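ABC transporter substrate-binding protein (Vibrio cholerae, PDB 3LKV) probably serves as the periplasmic binding component of an ABC transporter, holding phenylalanine between two domains, and also binds zinc ions. Local coordinates at residues G75-T78 and P79-Q82; Y244-G247 and V248-D252. All blocks are in the same frame, centred on the assembly; numbering follows the deposited sequence.

From the N terminus, the chain first reaches contact 1, where strand 72-76 ends and turns into helix 78-87, inside the beta-alpha-beta unit completed by strand 93-98. Much later comes contact 2, on helix 243-258. Each is local: a strand-to-helix turn in contact 1, successive helical turns in contact 2. The two follow in series, neither nested nor crossed. The centres of contact 1 and contact 2 lie about 16 Å apart and their nearest atoms about 7 Å apart, without touching. Strand 93-98 relates them: its Thr96 pairs through the backbone with Gly75 and Ala77 of contact 1, and its side-chain hydroxyl is hydrogen-bonded to Thr250 of contact 2.

Contact 1: residues G75-T78 and P79-Q82; sequences GIAT and PTAQ. With PHE (phenylalanine), chain B.
The hydroxyl of Thr80 turns back to the carbonyl of Ile76, joining the first turn of helix 78-87 to the end of strand 72-76. Thr80 OG1 donates to Ile76 O at 2.9 Å, arriving 52° out of the carbonyl plane and therefore not on a lone pair. Two backbone bonds start the helix. Ala81 N gives its hydrogen to Ala77 O, at the N-cap position, over 3.1 Å. Gln82 N does the same to Thr78 O over 2.8 Å.

With no earlier helical carbonyl to meet it, the amide of Thr78 serves the ligand: Thr78 N donates to OXT of the bound phenylalanine at 2.8 Å, with an N-H...O angle of 168°. The side chain takes the other carboxylate oxygen, Thr78 OG1 donating to ligand O at 2.7 Å. This is possible because OG1 stands beside the backbone N (chi1 -68°), leaving CG2 to face Gln82, whose OE1 is 3.8 Å from it. The amide end of Gln82 is held from outside, its NE2 being hydrogen-bonded to Ala104 O. Ala77 CB touches ligand OXT at 3.4 Å.

The carboxylate thus receives one main-chain and one side-chain hydrogen bond from a single residue at the helix start. Asp122 OD2, Thr99 OG1, Asn203 ND2 and Ala97 O also bond the ligand; Ala97 O and probably Asp122 OD2 accept from its amino group. A carboxylate at the N terminus of a helix would also be favoured by the helix dipole, so the chemistry implies a site suited to the acid group of an amino acid.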
ATOM      1  N   GLY A  75      -7.985 -12.197  11.426  1.00 19.30           N
ATOM      2  CA  GLY A  75      -8.792 -11.271  12.202  1.00 19.73           C
ATOM      3  C   GLY A  75      -7.903 -10.516  13.160  1.00 19.93           C
ATOM      4  O   GLY A  75      -7.374 -11.089  14.142  1.00 19.43           O
ATOM      5  N   ILE A  76      -7.732  -9.233  12.908  1.00 18.69           N
ATOM      6  CA  ILE A  76      -6.932  -8.425  13.768  1.00 18.84           C
ATOM      7  C   ILE A  76      -7.905  -7.728  14.763  1.00 20.24           C
ATOM      8  O   ILE A  76      -8.743  -6.899  14.361  1.00 20.36           O
ATOM      9  CB  ILE A  76      -6.186  -7.357  12.975  1.00 17.60           C
ATOM     10  CG1 ILE A  76      -5.257  -7.960  11.942  1.00 18.61           C
ATOM     11  CG2 ILE A  76      -5.415  -6.458  13.903  1.00 17.04           C
ATOM     12  CD1 ILE A  76      -4.496  -6.872  11.050  1.00 17.78           C
ATOM     13  N   ALA A  77      -7.755  -8.067  16.044  1.00 19.99           N
ATOM     14  CA  ALA A  77      -8.571  -7.563  17.154  1.00 20.45           C
ATOM     15  C   ALA A  77      -9.783  -8.464  17.362  1.00 21.01           C
ATOM     16  O   ALA A  77     -10.209  -9.197  16.470  1.00 20.93           O
ATOM     17  CB  ALA A  77      -8.964  -6.072  16.990  1.00 19.17           C
ATOM     18  N   THR A  78     -10.322  -8.418  18.569  1.00 21.62           N
ATOM     19  CA  THR A  78     -11.290  -9.418  19.017  1.00 21.49           C
ATOM     20  C   THR A  78     -12.623  -9.410  18.274  1.00 21.04           C
ATOM     21  O   THR A  78     -13.122 -10.462  17.873  1.00 20.10           O
ATOM     22  CB  THR A  78     -11.496  -9.321  20.556  1.00 21.05           C
ATOM     23  OG1 THR A  78     -10.283  -9.740  21.190  1.00 23.41           O
ATOM     24  CG2 THR A  78     -12.634 -10.231  21.014  1.00 19.53           C
ATOM     25  N   PRO A  79     -13.229  -8.228  18.105  1.00 21.53           N
ATOM     26  CA  PRO A  79     -14.594  -8.221  17.526  1.00 22.07           C
ATOM     27  C   PRO A  79     -14.596  -8.698  16.063  1.00 21.84           C
ATOM     28  O   PRO A  79     -15.472  -9.437  15.665  1.00 21.44           O
ATOM     29  CB  PRO A  79     -15.057  -6.766  17.670  1.00 22.73           C
ATOM     30  CG  PRO A  79     -14.116  -6.134  18.602  1.00 22.25           C
ATOM     31  CD  PRO A  79     -12.809  -6.908  18.556  1.00 21.05           C
ATOM     32  N   THR A  80     -13.557  -8.388  15.303  1.00 21.33           N
ATOM     33  CA  THR A  80     -13.508  -8.821  13.902  1.00 20.08           C
ATOM     34  C   THR A  80     -13.160 -10.298  13.869  1.00 19.98           C
ATOM     35  O   THR A  80     -13.741 -11.018  13.090  1.00 18.55           O
ATOM     36  CB  THR A  80     -12.519  -7.968  13.102  1.00 21.33           C
ATOM     37  OG1 THR A  80     -11.576  -7.384  14.013  1.00 22.20           O
ATOM     38  CG2 THR A  80     -13.271  -6.791  12.412  1.00 18.41           C
ATOM     39  N   ALA A  81     -12.304 -10.768  14.786  1.00 18.85           N
ATOM     40  CA  ALA A  81     -12.035 -12.211  14.852  1.00 19.15           C
ATOM     41  C   ALA A  81     -13.298 -12.974  15.164  1.00 18.44           C
ATOM     42  O   ALA A  81     -13.563 -13.982  14.543  1.00 19.66           O
ATOM     43  CB  ALA A  81     -10.934 -12.555  15.855  1.00 19.15           C
ATOM     44  N   GLN A  82     -14.078 -12.470  16.094  1.00 17.86           N
ATOM     45  CA  GLN A  82     -15.289 -13.112  16.484  1.00 18.18           C
ATOM     46  C   GLN A  82     -16.245 -13.221  15.328  1.00 18.54           C
ATOM     47  O   GLN A  82     -16.897 -14.282  15.156  1.00 17.66           O
ATOM     48  CB  GLN A  82     -15.968 -12.373  17.637  1.00 18.61           C
ATOM     49  CG  GLN A  82     -15.264 -12.578  19.003  1.00 18.11           C
ATOM     50  CD  GLN A  82     -15.992 -11.813  20.106  1.00 21.03           C
ATOM     51  OE1 GLN A  82     -16.266 -10.647  19.945  1.00 23.58           O
ATOM     52  NE2 GLN A  82     -16.248 -12.452  21.232  1.00 19.15           N
TER
HETATM   53  N   PHE B 601      -6.018  -6.754  22.082  1.00 25.13           N
HETATM   54  CA  PHE B 601      -7.144  -5.908  21.517  1.00 25.84           C
HETATM   55  C   PHE B 601      -8.325  -6.844  21.140  1.00 26.17           C
HETATM   56  O   PHE B 601      -8.344  -7.993  21.670  1.00 26.52           O
HETATM   57  CB  PHE B 601      -6.675  -5.032  20.346  1.00 24.95           C
HETATM   58  CG  PHE B 601      -5.880  -3.807  20.789  1.00 29.64           C
HETATM   59  CD1 PHE B 601      -6.528  -2.722  21.407  1.00 31.16           C
HETATM   60  CD2 PHE B 601      -4.514  -3.743  20.620  1.00 29.40           C
HETATM   61  CE1 PHE B 601      -5.829  -1.640  21.837  1.00 34.33           C
HETATM   62  CE2 PHE B 601      -3.807  -2.657  21.038  1.00 29.61           C
HETATM   63  CZ  PHE B 601      -4.435  -1.596  21.655  1.00 31.20           C
HETATM   64  OXT PHE B 601      -9.261  -6.510  20.379  1.00 26.45           O

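Contact 2: residues Y244-G247 and V248-D252; sequences YQIG and VQTAD
Val248 packs against both Tyr244 and Gln245, earlier on helix 243-258, and Gln245 NE2 itself lies at the edge of the Tyr244 ring, in its plane. Val248 CB lies 3.6 Å from the carbonyl O of Gln245 and faces Gln245 OE1. CG1, anti to the backbone N (chi1 174°), runs out alongside Gln245, slightly farther from OE1 than CB and CG2 are. CG2 is left beside the backbone N, 3.5 Å from Tyr244 O, and approaches the Tyr244 ring obliquely, 3.7 Å from CE2, with CD2 and CZ each at 4.0 Å. Tyr244 OH, beyond, is hydrogen-bonded to Asp31.

Regular i to i+4 bonds run beneath, Val248 N to Tyr244 O at 3.0 Å and Gln249 N to Gln245 O at 2.9 Å. Ile246 O is gripped twice: Thr250 N donates to it at 2.9 Å and Thr250 OG1 at 2.7 Å, from opposite faces of the carbonyl plane. The hydroxyl reaches back because OG1 sits beside its own backbone N (chi1 -50°). Such a threonine hydroxyl, sharing the i-4 carbonyl with its own amide, is a familiar feature of helices.

Thr250 faces the parallel sheet: OG1 is also hydrogen-bonded to Thr96 OG1, and the side chain touches Val94 of strand 93-98 and Leu120 of strand 117-121. Ile246 meets Thr96 and Gln249 meets Leu120, while on helix 20-35 Tyr244 meets Gln27 and Ala251 meets Leu29 and Leu33.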
ATOM      1  N   TYR A 244       4.157  -4.366  15.802  1.00 21.92           N
ATOM      2  CA  TYR A 244       4.742  -4.673  14.485  1.00 22.39           C
ATOM      3  C   TYR A 244       5.306  -6.099  14.543  1.00 22.83           C
ATOM      4  O   TYR A 244       5.042  -6.879  13.673  1.00 23.21           O
ATOM      5  CB  TYR A 244       5.785  -3.632  14.064  1.00 22.29           C
ATOM      6  CG  TYR A 244       6.480  -3.971  12.785  1.00 21.64           C
ATOM      7  CD1 TYR A 244       5.946  -3.606  11.567  1.00 22.75           C
ATOM      8  CD2 TYR A 244       7.676  -4.656  12.782  1.00 21.53           C
ATOM      9  CE1 TYR A 244       6.579  -3.927  10.365  1.00 19.79           C
ATOM     10  CE2 TYR A 244       8.339  -4.957  11.582  1.00 21.04           C
ATOM     11  CZ  TYR A 244       7.774  -4.608  10.379  1.00 21.17           C
ATOM     12  OH  TYR A 244       8.410  -4.920   9.182  1.00 21.32           O
ATOM     13  N   GLN A 245       6.011  -6.457  15.613  1.00 23.62           N
ATOM     14  CA  GLN A 245       6.596  -7.793  15.703  1.00 24.24           C
ATOM     15  C   GLN A 245       5.573  -8.876  15.856  1.00 22.54           C
ATOM     16  O   GLN A 245       5.777 -10.010  15.409  1.00 22.61           O
ATOM     17  CB  GLN A 245       7.622  -7.900  16.849  1.00 24.42           C
ATOM     18  CG  GLN A 245       8.940  -7.122  16.604  1.00 27.63           C
ATOM     19  CD  GLN A 245       9.597  -7.434  15.243  1.00 28.45           C
ATOM     20  OE1 GLN A 245       9.546  -8.565  14.751  1.00 28.62           O
ATOM     21  NE2 GLN A 245      10.183  -6.419  14.641  1.00 26.51           N
ATOM     22  N   ILE A 246       4.498  -8.562  16.547  1.00 22.06           N
ATOM     23  CA  ILE A 246       3.366  -9.505  16.621  1.00 20.93           C
ATOM     24  C   ILE A 246       2.812  -9.756  15.218  1.00 19.92           C
ATOM     25  O   ILE A 246       2.482 -10.862  14.856  1.00 20.43           O
ATOM     26  CB  ILE A 246       2.225  -8.925  17.502  1.00 21.27           C
ATOM     27  CG1 ILE A 246       2.645  -8.898  18.972  1.00 21.29           C
ATOM     28  CG2 ILE A 246       0.877  -9.725  17.286  1.00 17.30           C
ATOM     29  CD1 ILE A 246       1.630  -8.083  19.885  1.00 22.18           C
ATOM     30  N   GLY A 247       2.699  -8.716  14.412  1.00 19.92           N
ATOM     31  CA  GLY A 247       2.295  -8.910  13.025  1.00 20.26           C
ATOM     32  C   GLY A 247       3.293  -9.797  12.282  1.00 20.02           C
ATOM     33  O   GLY A 247       2.891 -10.723  11.592  1.00 19.42           O
ATOM     34  N   VAL A 248       4.590  -9.532  12.444  1.00 20.48           N
ATOM     35  CA  VAL A 248       5.604 -10.379  11.830  1.00 20.81           C
ATOM     36  C   VAL A 248       5.459 -11.832  12.248  1.00 21.58           C
ATOM     37  O   VAL A 248       5.489 -12.742  11.410  1.00 22.01           O
ATOM     38  CB  VAL A 248       7.046  -9.852  12.091  1.00 22.28           C
ATOM     39  CG1 VAL A 248       8.139 -10.857  11.548  1.00 17.78           C
ATOM     40  CG2 VAL A 248       7.210  -8.446  11.467  1.00 19.23           C
ATOM     41  N   GLN A 249       5.204 -12.086  13.517  1.00 22.16           N
ATOM     42  CA  GLN A 249       4.995 -13.480  13.939  1.00 21.95           C
ATOM     43  C   GLN A 249       3.701 -14.059  13.424  1.00 20.60           C
ATOM     44  O   GLN A 249       3.599 -15.267  13.248  1.00 20.09           O
ATOM     45  CB  GLN A 249       4.936 -13.628  15.451  1.00 23.43           C
ATOM     46  CG  GLN A 249       6.165 -13.368  16.265  1.00 28.14           C
ATOM     47  CD  GLN A 249       5.831 -13.509  17.779  1.00 33.75           C
ATOM     48  OE1 GLN A 249       5.244 -14.507  18.241  1.00 35.14           O
ATOM     49  NE2 GLN A 249       6.165 -12.490  18.523  1.00 37.94           N
ATOM     50  N   THR A 250       2.682 -13.227  13.244  1.00 20.39           N
ATOM     51  CA  THR A 250       1.442 -13.693  12.612  1.00 19.02           C
ATOM     52  C   THR A 250       1.694 -14.307  11.224  1.00 18.82           C
ATOM     53  O   THR A 250       1.039 -15.263  10.837  1.00 19.07           O
ATOM     54  CB  THR A 250       0.414 -12.563  12.497  1.00 20.40           C
ATOM     55  OG1 THR A 250       0.252 -11.897  13.780  1.00 18.73           O
ATOM     56  CG2 THR A 250      -0.909 -13.116  11.958  1.00 18.43           C
ATOM     57  N   ALA A 251       2.679 -13.815  10.502  1.00 18.56           N
ATOM     58  CA  ALA A 251       2.966 -14.328   9.156  1.00 18.37           C
ATOM     59  C   ALA A 251       3.472 -15.744   9.201  1.00 18.88           C
ATOM     60  O   ALA A 251       3.300 -16.463   8.244  1.00 19.85           O
ATOM     61  CB  ALA A 251       3.994 -13.437   8.434  1.00 17.61           C
ATOM     62  N   ASP A 252       4.161 -16.129  10.265  1.00 19.05           N
ATOM     63  CA  ASP A 252       4.533 -17.511  10.462  1.00 20.82           C
ATOM     64  C   ASP A 252       3.341 -18.432  10.457  1.00 20.22           C
ATOM     65  O   ASP A 252       3.411 -19.474   9.854  1.00 19.99           O
ATOM     66  CB  ASP A 252       5.252 -17.766  11.804  1.00 22.42           C
ATOM     67  CG  ASP A 252       6.604 -17.088  11.907  1.00 26.93           C
ATOM     68  OD1 ASP A 252       7.142 -16.574  10.884  1.00 31.46           O
ATOM     69  OD2 ASP A 252       7.149 -17.081  13.048  1.00 34.44           O
TER